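Local coordinates for hypothetical protein TTHA0849 (Thermus thermophilus, PDB 2D4R) that is of unknown function but, as a putative START-domain protein of the polyketide cyclase and lipid transport family, probably binds a lipid or similar hydrophobic ligand, at residues Gly117-Arg120 against Lys121-Gln124. Residues are numbered along the deposited sequence; the frame is centred on the assembly and turned at random.
Sequences GLLR and KLVQ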
ATOM      1  N   GLY A 117      20.551   0.110  13.051  1.00 38.81           N
ATOM      2  CA  GLY A 117      19.978   0.415  14.360  1.00 37.06           C
ATOM      3  C   GLY A 117      19.990   1.907  14.656  1.00 34.16           C
ATOM      4  O   GLY A 117      19.116   2.448  15.333  1.00 27.05           O
ATOM      5  N   LEU A 118      20.999   2.571  14.112  1.00 32.21           N
ATOM      6  CA  LEU A 118      21.187   3.994  14.283  1.00 26.42           C
ATOM      7  C   LEU A 118      20.119   4.816  13.569  1.00 27.15           C
ATOM      8  O   LEU A 118      19.754   5.897  14.032  1.00 30.56           O
ATOM      9  CB  LEU A 118      22.570   4.372  13.764  1.00 21.03           C
ATOM     10  CG  LEU A 118      23.724   3.913  14.654  1.00 18.90           C
ATOM     11  CD1 LEU A 118      25.054   4.270  14.007  1.00 26.25           C
ATOM     12  CD2 LEU A 118      23.593   4.595  16.013  1.00 21.74           C
ATOM     13  N   LEU A 119      19.629   4.299  12.448  1.00 25.25           N
ATOM     14  CA  LEU A 119      18.653   5.000  11.616  1.00 28.13           C
ATOM     15  C   LEU A 119      17.288   4.345  11.689  1.00 30.10           C
ATOM     16  O   LEU A 119      16.447   4.562  10.820  1.00 36.67           O
ATOM     17  CB  LEU A 119      19.124   5.048  10.153  1.00 25.84           C
ATOM     18  CG  LEU A 119      20.392   5.887   9.927  1.00 26.55           C
ATOM     19  CD1 LEU A 119      20.982   5.636   8.555  1.00 26.10           C
ATOM     20  CD2 LEU A 119      20.052   7.351  10.121  1.00 27.33           C
ATOM     21  N   ARG A 120      17.076   3.547  12.732  1.00 31.24           N
ATOM     22  CA  ARG A 120      15.852   2.766  12.896  1.00 34.96           C
ATOM     23  C   ARG A 120      14.611   3.642  12.963  1.00 38.71           C
ATOM     24  O   ARG A 120      13.545   3.258  12.474  1.00 38.36           O
ATOM     25  CB  ARG A 120      15.934   1.927  14.171  1.00 42.27           C
ATOM     26  CG  ARG A 120      14.692   1.127  14.473  1.00 53.07           C
ATOM     27  CD  ARG A 120      14.600  -0.082  13.564  1.00 66.05           C
ATOM     28  NE  ARG A 120      14.354   0.294  12.174  1.00 63.05           N
ATOM     29  CZ  ARG A 120      14.270  -0.571  11.168  1.00 55.86           C
ATOM     30  NH1 ARG A 120      14.039  -0.138   9.937  1.00 50.10           N
ATOM     31  NH2 ARG A 120      14.418  -1.869  11.389  1.00 60.48           N
ATOM     32  N   LYS A 121      14.747   4.814  13.573  1.00 30.74           N
ATOM     33  CA  LYS A 121      13.598   5.682  13.756  1.00 34.46           C
ATOM     34  C   LYS A 121      13.286   6.487  12.485  1.00 33.64           C
ATOM     35  O   LYS A 121      12.128   6.695  12.138  1.00 39.28           O
ATOM     36  CB  LYS A 121      13.835   6.620  14.937  1.00 38.16           C
ATOM     37  CG  LYS A 121      12.687   7.572  15.180  1.00 42.64           C
ATOM     38  CD  LYS A 121      12.193   7.495  16.606  1.00 50.50           C
ATOM     39  CE  LYS A 121      12.971   8.420  17.528  1.00 49.76           C
ATOM     40  NZ  LYS A 121      12.719   8.053  18.960  1.00 60.94           N
ATOM     41  N   LEU A 122      14.321   6.926  11.788  1.00 28.40           N
ATOM     42  CA  LEU A 122      14.142   7.592  10.514  1.00 24.53           C
ATOM     43  C   LEU A 122      13.474   6.652   9.506  1.00 31.20           C
ATOM     44  O   LEU A 122      12.493   7.024   8.859  1.00 33.38           O
ATOM     45  CB  LEU A 122      15.496   8.059   9.974  1.00 20.44           C
ATOM     46  CG  LEU A 122      15.441   8.776   8.619  1.00 23.39           C
ATOM     47  CD1 LEU A 122      14.409   9.909   8.651  1.00 21.77           C
ATOM     48  CD2 LEU A 122      16.827   9.293   8.269  1.00 19.43           C
ATOM     49  N   VAL A 123      14.006   5.439   9.373  1.00 26.31           N
ATOM     50  CA  VAL A 123      13.362   4.412   8.550  1.00 29.08           C
ATOM     51  C   VAL A 123      11.892   4.277   8.909  1.00 30.99           C
ATOM     52  O   VAL A 123      11.024   4.205   8.035  1.00 33.01           O
ATOM     53  CB  VAL A 123      14.014   3.016   8.748  1.00 29.29           C
ATOM     54  CG1 VAL A 123      13.102   1.940   8.200  1.00 27.35           C
ATOM     55  CG2 VAL A 123      15.362   2.964   8.031  1.00 28.39           C
ATOM     56  N   GLN A 124      11.624   4.231  10.208  1.00 31.40           N
ATOM     57  CA  GLN A 124      10.262   4.090  10.694  1.00 32.29           C
ATOM     58  C   GLN A 124       9.390   5.207  10.135  1.00 30.92           C
ATOM     59  O   GLN A 124       8.341   4.946   9.549  1.00 34.95           O
ATOM     60  CB  GLN A 124      10.242   4.141  12.216  1.00 31.76           C
ATOM     61  CG  GLN A 124       8.860   3.999  12.812  1.00 44.71           C
ATOM     62  CD  GLN A 124       8.404   2.560  12.871  1.00 55.63           C
ATOM     63  OE1 GLN A 124       9.110   1.694  13.389  1.00 63.60           O
ATOM     64  NE2 GLN A 124       7.219   2.292  12.335  1.00 59.18           N
TER
HETATM   65  O   HOH W   1      17.065   5.419  15.121  1.00 49.91           O
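L119 and R120 meet V123 and Q124 in a local contact at the start of helix 120-144, the long C-terminal helix that packs on the antiparallel sheet in this Bet v 1-like fold. A type I beta turn, G117 to R120, leads into it, and L119 is the N-cap residue. The first helical bond runs from V123 N to L119 O at 3.0 Å and is nearly straight, 172° at the hydrogen. The next, Q124 N to R120 O at 3.1 Å, is more bent, 146°. One water joins turn to helix: it donates to L118 O and accepts from K121 N, 2.9 Å away. Among the side chains, L119 and L122 lie side by side and point the same way, CD2 to CD2 at 4.2 Å. R120 has CG anti to its own N (chi1 177°), and bends at chi2 and chi3 bring its end back alongside V123. The model is too tight there for the detail to be relied on. R120 and V123 both also touch Y108 of strand 100-109. With an alanine here in place of R120, Y108 and P2 would probably lose the chain that lies against both. The Q124 amide turns to the N-terminal strand, its NE2 bonded to E3 O. The first turn is thus held by backbone bonds and one water, while side chains add little between the segments beyond one loose leucine pair.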